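Local coordinates for protein serine--tRNA ligase, cytoplasmic (Candida albicans, PDB 3QO8) that catalyses the two-step attachment of serine to tRNA(Ser), first activating the amino acid with ATP as Ser-AMP and then transferring it to the tRNA acceptor end, at residues E216-T221 with Y242-S247; K137-I142 with Q362-L367; R181-F186 with G437-I442. All coordinates share one frame; numbering follows the deposited sequence.

Contact 1 (E216-T221 with Y242-S247); sequences EVMAKT and YLIATS. With SSA (5'-O-(N-(L-seryl)-sulfamoyl)adenosine), chain B.
Met218 reaches across to the 242-247 segment with a single atom, its methyl CE. The chain leaves the helix with CG anti to the backbone N (chi1 177°) and then bends at both later torsions, which turns the methyl onto the backbone where strand 239-243 runs out. There Met218 CE lies 4.1 Å from Ile244 CA and 4.2 Å from Ile244 CG2, while on the Tyr242 side it stands 4.2 Å from Tyr242 CB. The Met218 chain is roughly perpendicular to that of Ile244, so they meet at the methyls and do not run alongside each other; Ile244 CD1 leads away. Tyr242 offers its CB to the methyl, and its ring packs edge-to-face with Phe227. No hydrogen bond joins the segments; the buried contact is one methyl against apolar side chains and the Leu243 carbonyl O. Four residues beyond Tyr242, Thr246 belongs to the serine pocket. Thr246 OG1 accepts a hydrogen bond from N10 of the bound seryl-sulfamoyl adenosine (3.0 Å), and also bonds the backbone N of Glu248 and NZ of Lys300. Helix 215-218 thus rests on the end of the middle strand of the sheet 212-214, 239-243 and 233-236, with helix 248-252 packed on both Met218 and Ile244 and strand 269-278 touching Ile244 through Ser275.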
loop_
_atom_site.group_PDB
_atom_site.type_symbol
_atom_site.label_atom_id
_atom_site.label_comp_id
_atom_site.label_asym_id
_atom_site.label_seq_id
_atom_site.Cartn_x
_atom_site.Cartn_y
_atom_site.Cartn_z
ATOM N N GLU A 216 7.179 -8.400 14.985
ATOM C CA GLU A 216 8.092 -8.177 16.097
ATOM C C GLU A 216 8.682 -6.764 16.087
ATOM O O GLU A 216 8.882 -6.164 17.137
ATOM C CB GLU A 216 9.209 -9.220 16.102
ATOM C CG GLU A 216 8.735 -10.661 15.912
ATOM C CD GLU A 216 8.662 -11.083 14.445
ATOM O OE1 GLU A 216 8.818 -12.294 14.164
ATOM O OE2 GLU A 216 8.446 -10.212 13.573
ATOM N N VAL A 217 8.965 -6.232 14.905
ATOM C CA VAL A 217 9.479 -4.871 14.808
ATOM C C VAL A 217 8.373 -3.845 15.080
ATOM O O VAL A 217 8.587 -2.850 15.784
ATOM C CB VAL A 217 10.131 -4.586 13.427
ATOM C CG1 VAL A 217 10.948 -3.309 13.487
ATOM C CG2 VAL A 217 11.009 -5.744 13.005
ATOM N N MET A 218 7.191 -4.079 14.521
ATOM C CA MET A 218 6.082 -3.149 14.720
ATOM C C MET A 218 5.779 -3.037 16.214
ATOM O O MET A 218 5.556 -1.946 16.749
ATOM C CB MET A 218 4.840 -3.608 13.938
ATOM C CG MET A 218 3.601 -2.733 14.157
ATOM S SD MET A 218 3.775 -1.029 13.565
ATOM C CE MET A 218 3.379 -1.283 11.828
ATOM N N ALA A 219 5.803 -4.177 16.891
ATOM C CA ALA A 219 5.498 -4.226 18.316
ATOM C C ALA A 219 6.461 -3.367 19.140
ATOM O O ALA A 219 6.129 -2.953 20.246
ATOM C CB ALA A 219 5.497 -5.672 18.806
ATOM N N LYS A 220 7.642 -3.073 18.601
ATOM C CA LYS A 220 8.598 -2.254 19.348
ATOM C C LYS A 220 8.354 -0.750 19.194
ATOM O O LYS A 220 8.935 0.064 19.919
ATOM C CB LYS A 220 10.041 -2.594 18.972
ATOM C CG LYS A 220 10.486 -4.007 19.360
ATOM C CD LYS A 220 12.007 -4.110 19.335
ATOM C CE LYS A 220 12.500 -5.541 19.501
ATOM N NZ LYS A 220 12.859 -6.158 18.189
ATOM N N THR A 221 7.495 -0.364 18.264
ATOM C CA THR A 221 7.289 1.061 18.066
ATOM C C THR A 221 5.830 1.517 18.176
ATOM O O THR A 221 5.570 2.694 18.412
ATOM C CB THR A 221 7.943 1.556 16.756
ATOM O OG1 THR A 221 7.933 2.995 16.720
ATOM C CG2 THR A 221 7.243 0.965 15.531
ATOM N N TYR A 242 2.139 -6.522 9.279
ATOM C CA TYR A 242 1.181 -5.434 9.418
ATOM C C TYR A 242 1.416 -4.382 8.343
ATOM O O TYR A 242 2.553 -4.134 7.951
ATOM C CB TYR A 242 1.311 -4.799 10.800
ATOM C CG TYR A 242 0.794 -5.686 11.905
ATOM C CD1 TYR A 242 -0.524 -5.604 12.323
ATOM C CD2 TYR A 242 1.616 -6.628 12.508
ATOM C CE1 TYR A 242 -1.009 -6.421 13.325
ATOM C CE2 TYR A 242 1.140 -7.452 13.510
ATOM C CZ TYR A 242 -0.171 -7.346 13.916
ATOM O OH TYR A 242 -0.646 -8.166 14.916
ATOM N N LEU A 243 0.341 -3.764 7.872
ATOM C CA LEU A 243 0.454 -2.533 7.103
ATOM C C LEU A 243 0.703 -1.364 8.054
ATOM O O LEU A 243 0.126 -1.309 9.148
ATOM C CB LEU A 243 -0.824 -2.294 6.301
ATOM C CG LEU A 243 -0.991 -3.229 5.097
ATOM C CD1 LEU A 243 -2.347 -2.973 4.445
ATOM C CD2 LEU A 243 0.135 -3.001 4.097
ATOM N N ILE A 244 1.552 -0.426 7.649
ATOM C CA ILE A 244 1.893 0.701 8.513
ATOM C C ILE A 244 0.792 1.755 8.535
ATOM O O ILE A 244 0.095 1.936 7.542
ATOM C CB ILE A 244 3.238 1.352 8.099
ATOM C CG1 ILE A 244 3.114 2.082 6.752
ATOM C CG2 ILE A 244 4.373 0.275 8.091
ATOM C CD1 ILE A 244 4.394 2.825 6.306
ATOM N N ALA A 245 0.637 2.431 9.680
ATOM C CA ALA A 245 -0.298 3.540 9.833
ATOM C C ALA A 245 0.369 4.862 9.479
ATOM O O ALA A 245 -0.303 5.865 9.237
ATOM C CB ALA A 245 -0.838 3.586 11.295
ATOM N N THR A 246 1.699 4.860 9.441
ATOM C CA THR A 246 2.468 6.081 9.207
ATOM C C THR A 246 3.914 5.678 8.987
ATOM O O THR A 246 4.378 4.704 9.582
ATOM C CB THR A 246 2.384 7.068 10.432
ATOM O OG1 THR A 246 3.485 7.984 10.391
ATOM C CG2 THR A 246 2.446 6.310 11.750
ATOM N N SER A 247 4.628 6.411 8.135
ATOM C CA SER A 247 6.038 6.099 7.905
ATOM C C SER A 247 6.883 6.244 9.171
ATOM O O SER A 247 8.016 5.759 9.231
ATOM C CB SER A 247 6.629 6.900 6.732
ATOM O OG SER A 247 6.586 8.304 6.969
HETATM N N10 SSA B . 3.602 10.009 12.606
HETATM C CA SSA B . 2.684 10.967 13.217
HETATM C CB SSA B . 2.949 12.369 12.670
HETATM O OG SSA B . 2.537 12.459 11.292
HETATM C C9 SSA B . 1.259 10.571 12.950
HETATM O O9 SSA B . 0.982 9.632 12.213
HETATM N N8 SSA B . 0.328 11.302 13.554
HETATM S S1 SSA B . -1.224 11.235 13.163
HETATM O O1S SSA B . -1.852 10.004 13.548
HETATM O O2S SSA B . -1.890 12.335 13.779
HETATM O "O5'" SSA B . -1.378 11.422 11.641
HETATM C "C5'" SSA B . -0.778 12.520 10.975
HETATM C "C4'" SSA B . -1.806 13.172 10.046
HETATM O "O4'" SSA B . -2.318 12.274 9.055
HETATM C "C3'" SSA B . -3.041 13.678 10.758
HETATM O "O3'" SSA B . -2.753 14.922 11.414
HETATM C "C2'" SSA B . -4.012 13.811 9.591
HETATM O "O2'" SSA B . -3.745 15.019 8.852
HETATM C "C1'" SSA B . -3.649 12.626 8.696
HETATM N N9 SSA B . -4.550 11.486 8.963
HETATM C C8 SSA B . -4.599 10.737 10.076
HETATM N N7 SSA B . -5.568 9.808 9.929
HETATM C C5 SSA B . -6.112 9.985 8.711
HETATM C C6 SSA B . -7.115 9.337 8.016
HETATM N N6 SSA B . -7.750 8.297 8.599
HETATM N N1 SSA B . -7.440 9.757 6.772
HETATM C C2 SSA B . -6.799 10.791 6.213
HETATM N N3 SSA B . -5.816 11.431 6.858
HETATM C C4 SSA B . -5.471 11.050 8.110
#

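Contact 2 (K137-I142 with Q362-L367). With MG (magnesium ion), chain C; SSA (5'-O-(N-(L-seryl)-sulfamoyl)adenosine), chain B.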
loop_
_atom_site.group_PDB
_atom_site.type_symbol
_atom_site.label_atom_id
_atom_site.label_comp_id
_atom_site.label_asym_id
_atom_site.label_seq_id
_atom_site.Cartn_x
_atom_site.Cartn_y
_atom_site.Cartn_z
ATOM N N LYS A 137 -8.930 38.614 6.415
ATOM C CA LYS A 137 -9.251 39.392 7.600
ATOM C C LYS A 137 -9.309 38.520 8.845
ATOM O O LYS A 137 -8.661 38.802 9.846
ATOM C CB LYS A 137 -10.588 40.093 7.356
ATOM C CG LYS A 137 -11.086 40.991 8.458
ATOM C CD LYS A 137 -12.361 41.705 8.003
ATOM C CE LYS A 137 -12.127 42.454 6.689
ATOM N NZ LYS A 137 -13.376 43.052 6.125
ATOM N N LYS A 138 -10.094 37.454 8.776
ATOM C CA LYS A 138 -10.304 36.585 9.918
ATOM C C LYS A 138 -10.927 35.282 9.440
ATOM O O LYS A 138 -11.503 35.228 8.356
ATOM C CB LYS A 138 -11.240 37.248 10.932
ATOM C CG LYS A 138 -12.663 37.368 10.444
ATOM C CD LYS A 138 -13.600 37.755 11.574
ATOM C CE LYS A 138 -14.964 38.168 11.043
ATOM N NZ LYS A 138 -15.611 37.096 10.237
ATOM N N PRO A 139 -10.816 34.226 10.251
ATOM C CA PRO A 139 -11.377 32.925 9.877
ATOM C C PRO A 139 -12.900 33.013 9.813
ATOM O O PRO A 139 -13.524 33.308 10.821
ATOM C CB PRO A 139 -10.955 32.016 11.036
ATOM C CG PRO A 139 -9.859 32.761 11.756
ATOM C CD PRO A 139 -10.183 34.199 11.580
ATOM N N GLU A 140 -13.479 32.799 8.638
ATOM C CA GLU A 140 -14.933 32.782 8.487
ATOM C C GLU A 140 -15.306 31.960 7.265
ATOM O O GLU A 140 -14.468 31.220 6.749
ATOM C CB GLU A 140 -15.497 34.206 8.388
ATOM C CG GLU A 140 -14.852 35.074 7.321
ATOM C CD GLU A 140 -15.439 36.492 7.285
ATOM O OE1 GLU A 140 -14.695 37.445 6.958
ATOM O OE2 GLU A 140 -16.645 36.651 7.578
ATOM N N GLN A 141 -16.544 32.076 6.790
ATOM C CA GLN A 141 -16.974 31.218 5.684
ATOM C C GLN A 141 -16.561 31.774 4.324
ATOM O O GLN A 141 -17.387 31.946 3.426
ATOM C CB GLN A 141 -18.491 30.963 5.721
ATOM C CG GLN A 141 -18.852 29.664 4.976
ATOM C CD GLN A 141 -20.347 29.404 4.882
ATOM O OE1 GLN A 141 -21.147 30.026 5.581
ATOM N NE2 GLN A 141 -20.728 28.473 4.008
ATOM N N ILE A 142 -15.276 32.069 4.193
ATOM C CA ILE A 142 -14.719 32.694 3.006
ATOM C C ILE A 142 -13.434 31.945 2.656
ATOM O O ILE A 142 -12.575 31.739 3.520
ATOM C CB ILE A 142 -14.344 34.176 3.275
ATOM C CG1 ILE A 142 -15.576 35.015 3.648
ATOM C CG2 ILE A 142 -13.573 34.766 2.087
ATOM C CD1 ILE A 142 -16.526 35.257 2.509
ATOM N N GLN A 362 -16.316 25.890 8.669
ATOM C CA GLN A 362 -16.097 26.948 9.640
ATOM C C GLN A 362 -15.489 26.391 10.935
ATOM O O GLN A 362 -15.933 26.716 12.025
ATOM C CB GLN A 362 -17.397 27.721 9.915
ATOM C CG GLN A 362 -18.022 28.358 8.665
ATOM C CD GLN A 362 -19.418 28.909 8.924
ATOM O OE1 GLN A 362 -19.579 29.929 9.602
ATOM N NE2 GLN A 362 -20.434 28.234 8.389
ATOM N N GLU A 363 -14.465 25.552 10.800
ATOM C CA GLU A 363 -13.784 24.968 11.950
ATOM C C GLU A 363 -12.322 24.769 11.611
ATOM O O GLU A 363 -11.976 24.530 10.457
ATOM C CB GLU A 363 -14.352 23.589 12.261
ATOM C CG GLU A 363 -15.809 23.562 12.634
ATOM C CD GLU A 363 -16.313 22.146 12.817
ATOM O OE1 GLU A 363 -15.469 21.231 12.927
ATOM O OE2 GLU A 363 -17.550 21.949 12.845
ATOM N N TYR A 364 -11.475 24.844 12.625
ATOM C CA TYR A 364 -10.103 24.392 12.511
ATOM C C TYR A 364 -10.083 22.873 12.563
ATOM O O TYR A 364 -10.716 22.272 13.432
ATOM C CB TYR A 364 -9.283 24.934 13.673
ATOM C CG TYR A 364 -8.931 26.401 13.559
ATOM C CD1 TYR A 364 -7.967 26.832 12.645
ATOM C CD2 TYR A 364 -9.529 27.350 14.389
ATOM C CE1 TYR A 364 -7.626 28.166 12.547
ATOM C CE2 TYR A 364 -9.195 28.693 14.298
ATOM C CZ TYR A 364 -8.240 29.092 13.378
ATOM O OH TYR A 364 -7.879 30.404 13.271
ATOM N N LYS A 365 -9.346 22.253 11.645
ATOM C CA LYS A 365 -9.233 20.786 11.605
ATOM C C LYS A 365 -7.787 20.347 11.610
ATOM O O LYS A 365 -6.959 20.918 10.910
ATOM C CB LYS A 365 -9.894 20.223 10.344
ATOM C CG LYS A 365 -11.323 20.720 10.106
ATOM C CD LYS A 365 -12.309 19.980 10.966
ATOM C CE LYS A 365 -12.957 18.847 10.195
ATOM N NZ LYS A 365 -13.998 18.167 11.016
ATOM N N GLU A 366 -7.498 19.304 12.373
ATOM C CA GLU A 366 -6.141 18.793 12.483
ATOM C C GLU A 366 -5.532 18.366 11.130
ATOM O O GLU A 366 -6.103 17.540 10.427
ATOM C CB GLU A 366 -6.149 17.601 13.425
ATOM C CG GLU A 366 -4.788 16.928 13.543
ATOM C CD GLU A 366 -4.895 15.502 14.038
ATOM O OE1 GLU A 366 -5.913 15.159 14.676
ATOM O OE2 GLU A 366 -3.956 14.726 13.787
ATOM N N LEU A 367 -4.378 18.926 10.772
ATOM C CA LEU A 367 -3.620 18.458 9.591
ATOM C C LEU A 367 -2.252 17.891 9.979
ATOM O O LEU A 367 -1.616 17.194 9.193
ATOM C CB LEU A 367 -3.374 19.599 8.598
ATOM C CG LEU A 367 -4.581 20.216 7.885
ATOM C CD1 LEU A 367 -4.091 21.068 6.736
ATOM C CD2 LEU A 367 -5.520 19.143 7.370
HETATM MG MG MG C . -2.933 13.474 15.591
HETATM N N10 SSA B . 3.602 10.009 12.606
HETATM C CA SSA B . 2.684 10.967 13.217
HETATM C CB SSA B . 2.949 12.369 12.670
HETATM O OG SSA B . 2.537 12.459 11.292
HETATM C C9 SSA B . 1.259 10.571 12.950
HETATM O O9 SSA B . 0.982 9.632 12.213
HETATM N N8 SSA B . 0.328 11.302 13.554
HETATM S S1 SSA B . -1.224 11.235 13.163
HETATM O O1S SSA B . -1.852 10.004 13.548
HETATM O O2S SSA B . -1.890 12.335 13.779
HETATM O "O5'" SSA B . -1.378 11.422 11.641
HETATM C "C5'" SSA B . -0.778 12.520 10.975
HETATM C "C4'" SSA B . -1.806 13.172 10.046
HETATM O "O4'" SSA B . -2.318 12.274 9.055
HETATM C "C3'" SSA B . -3.041 13.678 10.758
HETATM O "O3'" SSA B . -2.753 14.922 11.414
HETATM C "C2'" SSA B . -4.012 13.811 9.591
HETATM O "O2'" SSA B . -3.745 15.019 8.852
HETATM C "C1'" SSA B . -3.649 12.626 8.696
HETATM N N9 SSA B . -4.550 11.486 8.963
HETATM C C8 SSA B . -4.599 10.737 10.076
HETATM N N7 SSA B . -5.568 9.808 9.929
HETATM C C5 SSA B . -6.112 9.985 8.711
HETATM C C6 SSA B . -7.115 9.337 8.016
HETATM N N6 SSA B . -7.750 8.297 8.599
HETATM N N1 SSA B . -7.440 9.757 6.772
HETATM C C2 SSA B . -6.799 10.791 6.213
HETATM N N3 SSA B . -5.816 11.431 6.858
HETATM C C4 SSA B . -5.471 11.050 8.110
HETATM O O HOH W 1 -4.933 11.996 15.989
HETATM O O HOH W 2 -3.994 14.687 17.350
HETATM O O HOH W 3 -1.610 11.926 17.205
#
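Gln141 and Gln362 lie against each other through their side chains, and Pro139 meets the hydroxyl end of Tyr364. Gln141 starts with CG anti to its own backbone N (chi1 -157°) and continues extended. Gln141 CB faces the other amide, 3.9 Å from Gln362 CD; its CG lies equally near Gln362 CG and NE2. Further out, Gln141 CD is 3.7 Å from Gln362 NE2, and at the tip Gln141 OE1 comes to 3.4 Å from Gln362 NE2. The angle there is too poor for a hydrogen bond, although the two amide planes are only 13° apart. The other tip atom, NE2 of Gln141, donates instead to Ala150 O, tying the side chain back to its own loop. Gln141 is the centre of an inverse gamma turn, and Gln362 with Glu363 forms a G1 beta bulge opposite Phe358 as the chain enters strand 363-372. This strand belongs to the largely antiparallel sheet of the class II synthetase core, where it lies between 350-358 and 399-404, and the active site is at the other end of the segment. There Glu366 OE2 binds the magnesium ion at 2.4 Å and accepts a hydrogen bond of 2.7 Å from O3' of the seryl-sulfamoyl adenosine; Ser369, the ligand's O2S and three waters are the other metal partners. Leu367 O takes a hydrogen bond from the ribose O2'. Back at the loop, Pro139 CG approaches Tyr364 OH to 3.4 Å, obliquely to the ring, while Trp357 packs edge-to-face on Tyr364, touches Pro139 and gives its NE1 to Glu140 O. Lys138 NZ forms a salt bridge with Glu140 OE2 (2.9 Å) within the loop.

Contact 3 (R181-F186 with G437-I442)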
loop_
_atom_site.group_PDB
_atom_site.type_symbol
_atom_site.label_atom_id
_atom_site.label_comp_id
_atom_site.label_asym_id
_atom_site.label_seq_id
_atom_site.Cartn_x
_atom_site.Cartn_y
_atom_site.Cartn_z
ATOM N N ARG A 181 -8.893 11.090 -9.514
ATOM C CA ARG A 181 -9.020 11.218 -10.974
ATOM C C ARG A 181 -8.468 12.548 -11.457
ATOM O O ARG A 181 -8.624 13.565 -10.773
ATOM C CB ARG A 181 -10.501 11.211 -11.393
ATOM C CG ARG A 181 -11.221 9.901 -11.330
ATOM C CD ARG A 181 -12.710 10.112 -11.655
ATOM N NE ARG A 181 -12.891 10.893 -12.881
ATOM C CZ ARG A 181 -13.041 10.379 -14.101
ATOM N NH1 ARG A 181 -13.042 9.058 -14.295
ATOM N NH2 ARG A 181 -13.199 11.193 -15.133
ATOM N N ASN A 182 -7.859 12.555 -12.643
ATOM C CA ASN A 182 -7.463 13.815 -13.261
ATOM C C ASN A 182 -6.655 14.668 -12.292
ATOM O O ASN A 182 -5.631 14.231 -11.765
ATOM C CB ASN A 182 -8.708 14.606 -13.693
ATOM C CG ASN A 182 -9.482 13.924 -14.801
ATOM O OD1 ASN A 182 -8.904 13.533 -15.807
ATOM N ND2 ASN A 182 -10.809 13.789 -14.627
ATOM N N TYR A 183 -7.121 15.888 -12.048
ATOM C CA TYR A 183 -6.367 16.800 -11.195
ATOM C C TYR A 183 -6.319 16.373 -9.731
ATOM O O TYR A 183 -5.500 16.881 -8.962
ATOM C CB TYR A 183 -6.859 18.248 -11.344
ATOM C CG TYR A 183 -6.454 18.860 -12.661
ATOM C CD1 TYR A 183 -7.386 19.066 -13.672
ATOM C CD2 TYR A 183 -5.132 19.203 -12.908
ATOM C CE1 TYR A 183 -7.008 19.615 -14.892
ATOM C CE2 TYR A 183 -4.743 19.741 -14.121
ATOM C CZ TYR A 183 -5.686 19.950 -15.104
ATOM O OH TYR A 183 -5.301 20.493 -16.304
ATOM N N GLY A 184 -7.206 15.463 -9.344
ATOM C CA GLY A 184 -7.117 14.844 -8.037
ATOM C C GLY A 184 -5.790 14.120 -7.902
ATOM O O GLY A 184 -5.118 14.240 -6.880
ATOM N N VAL A 185 -5.411 13.372 -8.939
ATOM C CA VAL A 185 -4.130 12.666 -8.951
ATOM C C VAL A 185 -2.992 13.676 -8.986
ATOM O O VAL A 185 -2.044 13.557 -8.222
ATOM C CB VAL A 185 -3.988 11.718 -10.165
ATOM C CG1 VAL A 185 -2.610 10.994 -10.128
ATOM C CG2 VAL A 185 -5.146 10.693 -10.218
ATOM N N PHE A 186 -3.091 14.674 -9.867
ATOM C CA PHE A 186 -2.008 15.651 -10.035
ATOM C C PHE A 186 -1.757 16.476 -8.762
ATOM O O PHE A 186 -0.612 16.775 -8.413
ATOM C CB PHE A 186 -2.286 16.584 -11.214
ATOM C CG PHE A 186 -2.118 15.935 -12.571
ATOM C CD1 PHE A 186 -1.127 14.997 -12.792
ATOM C CD2 PHE A 186 -2.954 16.280 -13.625
ATOM C CE1 PHE A 186 -0.958 14.412 -14.047
ATOM C CE2 PHE A 186 -2.795 15.695 -14.891
ATOM C CZ PHE A 186 -1.804 14.762 -15.094
ATOM N N GLY A 437 1.298 21.363 -17.396
ATOM C CA GLY A 437 0.618 22.541 -17.889
ATOM C C GLY A 437 0.709 23.713 -16.931
ATOM O O GLY A 437 0.325 24.830 -17.274
ATOM N N GLU A 438 1.224 23.461 -15.732
ATOM C CA GLU A 438 1.281 24.481 -14.690
ATOM C C GLU A 438 0.019 25.354 -14.703
ATOM O O GLU A 438 0.099 26.573 -14.819
ATOM C CB GLU A 438 2.532 25.348 -14.855
ATOM C CG GLU A 438 3.820 24.536 -14.939
ATOM C CD GLU A 438 5.071 25.398 -14.966
ATOM O OE1 GLU A 438 4.948 26.638 -14.891
ATOM O OE2 GLU A 438 6.177 24.829 -15.058
ATOM N N PRO A 439 -1.157 24.727 -14.575
ATOM C CA PRO A 439 -2.390 25.520 -14.578
ATOM C C PRO A 439 -2.450 26.462 -13.375
ATOM O O PRO A 439 -1.962 26.121 -12.304
ATOM C CB PRO A 439 -3.489 24.457 -14.473
ATOM C CG PRO A 439 -2.824 23.284 -13.803
ATOM C CD PRO A 439 -1.408 23.295 -14.337
ATOM N N GLU A 440 -3.046 27.638 -13.548
ATOM C CA GLU A 440 -3.241 28.545 -12.430
ATOM C C GLU A 440 -4.639 28.349 -11.845
ATOM O O GLU A 440 -4.935 28.804 -10.737
ATOM C CB GLU A 440 -3.065 29.999 -12.885
ATOM C CG GLU A 440 -1.699 30.313 -13.478
ATOM C CD GLU A 440 -1.661 31.685 -14.123
ATOM O OE1 GLU A 440 -2.745 32.207 -14.448
ATOM O OE2 GLU A 440 -0.556 32.244 -14.302
ATOM N N PHE A 441 -5.493 27.676 -12.608
ATOM C CA PHE A 441 -6.910 27.561 -12.282
ATOM C C PHE A 441 -7.453 26.373 -13.040
ATOM O O PHE A 441 -7.059 26.135 -14.171
ATOM C CB PHE A 441 -7.654 28.832 -12.722
ATOM C CG PHE A 441 -9.164 28.701 -12.731
ATOM C CD1 PHE A 441 -9.908 28.922 -11.577
ATOM C CD2 PHE A 441 -9.837 28.378 -13.900
ATOM C CE1 PHE A 441 -11.301 28.814 -11.589
ATOM C CE2 PHE A 441 -11.230 28.269 -13.922
ATOM C CZ PHE A 441 -11.962 28.494 -12.762
ATOM N N ILE A 442 -8.340 25.613 -12.413
ATOM C CA ILE A 442 -9.018 24.532 -13.113
ATOM C C ILE A 442 -10.529 24.650 -12.919
ATOM O O ILE A 442 -11.003 24.885 -11.804
ATOM C CB ILE A 442 -8.490 23.144 -12.688
ATOM C CG1 ILE A 442 -8.710 22.885 -11.202
ATOM C CG2 ILE A 442 -6.991 23.014 -13.038
ATOM C CD1 ILE A 442 -8.283 21.455 -10.756
#
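One face of the Tyr183 ring carries the CG2 methyl of Ile442, 3.8 Å from the ring centroid and only 9° off the normal: a CH-pi contact set almost squarely over the middle of the ring. Pro439 comes up obliquely, its CG 4.0 Å from Tyr183 CE2. Within the 181-186 segment, Tyr183 CD2 sits at the edge of the Phe186 ring, in its plane. The second branch of Ile442 works lower down the tyrosine, where CD1 packs 3.6 Å from Tyr183 CB and 3.7 Å from Tyr183 CG. Both ends of the branched side chain are therefore used, one on the ring and one at its root. In Ile442 a chi1 of 61° with an extended chi2 places CG2 over the ring and CD1 at its root. The side chains of Tyr183 and Ile442 run antiparallel alongside each other. No hydrogen bond crosses, and the interface is wholly apolar. Asn182 precedes the helix, and its ND2 is held by Asp162 O. Arg181 forms a salt bridge with Asp162, while its strand pairs antiparallel with a strand of the second subunit. The contact joins the first turn of helix 183-200, at the dimer interface, to strand 441-443, an outer strand of the small antiparallel sheet formed with 424-426 and 420-421 near the C-terminus of this type-1 seryl-tRNA synthetase.

Overall arrangement
The three contacts are separate, with no atoms touching between them. Centres of contacts 2 and 3 lie about 24 Å apart, and each is about 34 Å from the centre of contact 1. Along the chain the segments run 137-142, 181-186, 216-221, 242-247, 362-367 and 437-442, so contact 1 is nested inside the loops closed by contacts 2 and 3, which themselves cross. Contacts 1 and 2 both reach the bound seryl-sulfamoyl adenosine, from its serine end and its ribose and magnesium side. Contacts 1 and 3 both touch the second subunit. Contact 3 adds the C-terminal three-stranded sheet, so the set spans the active site and dimer interface.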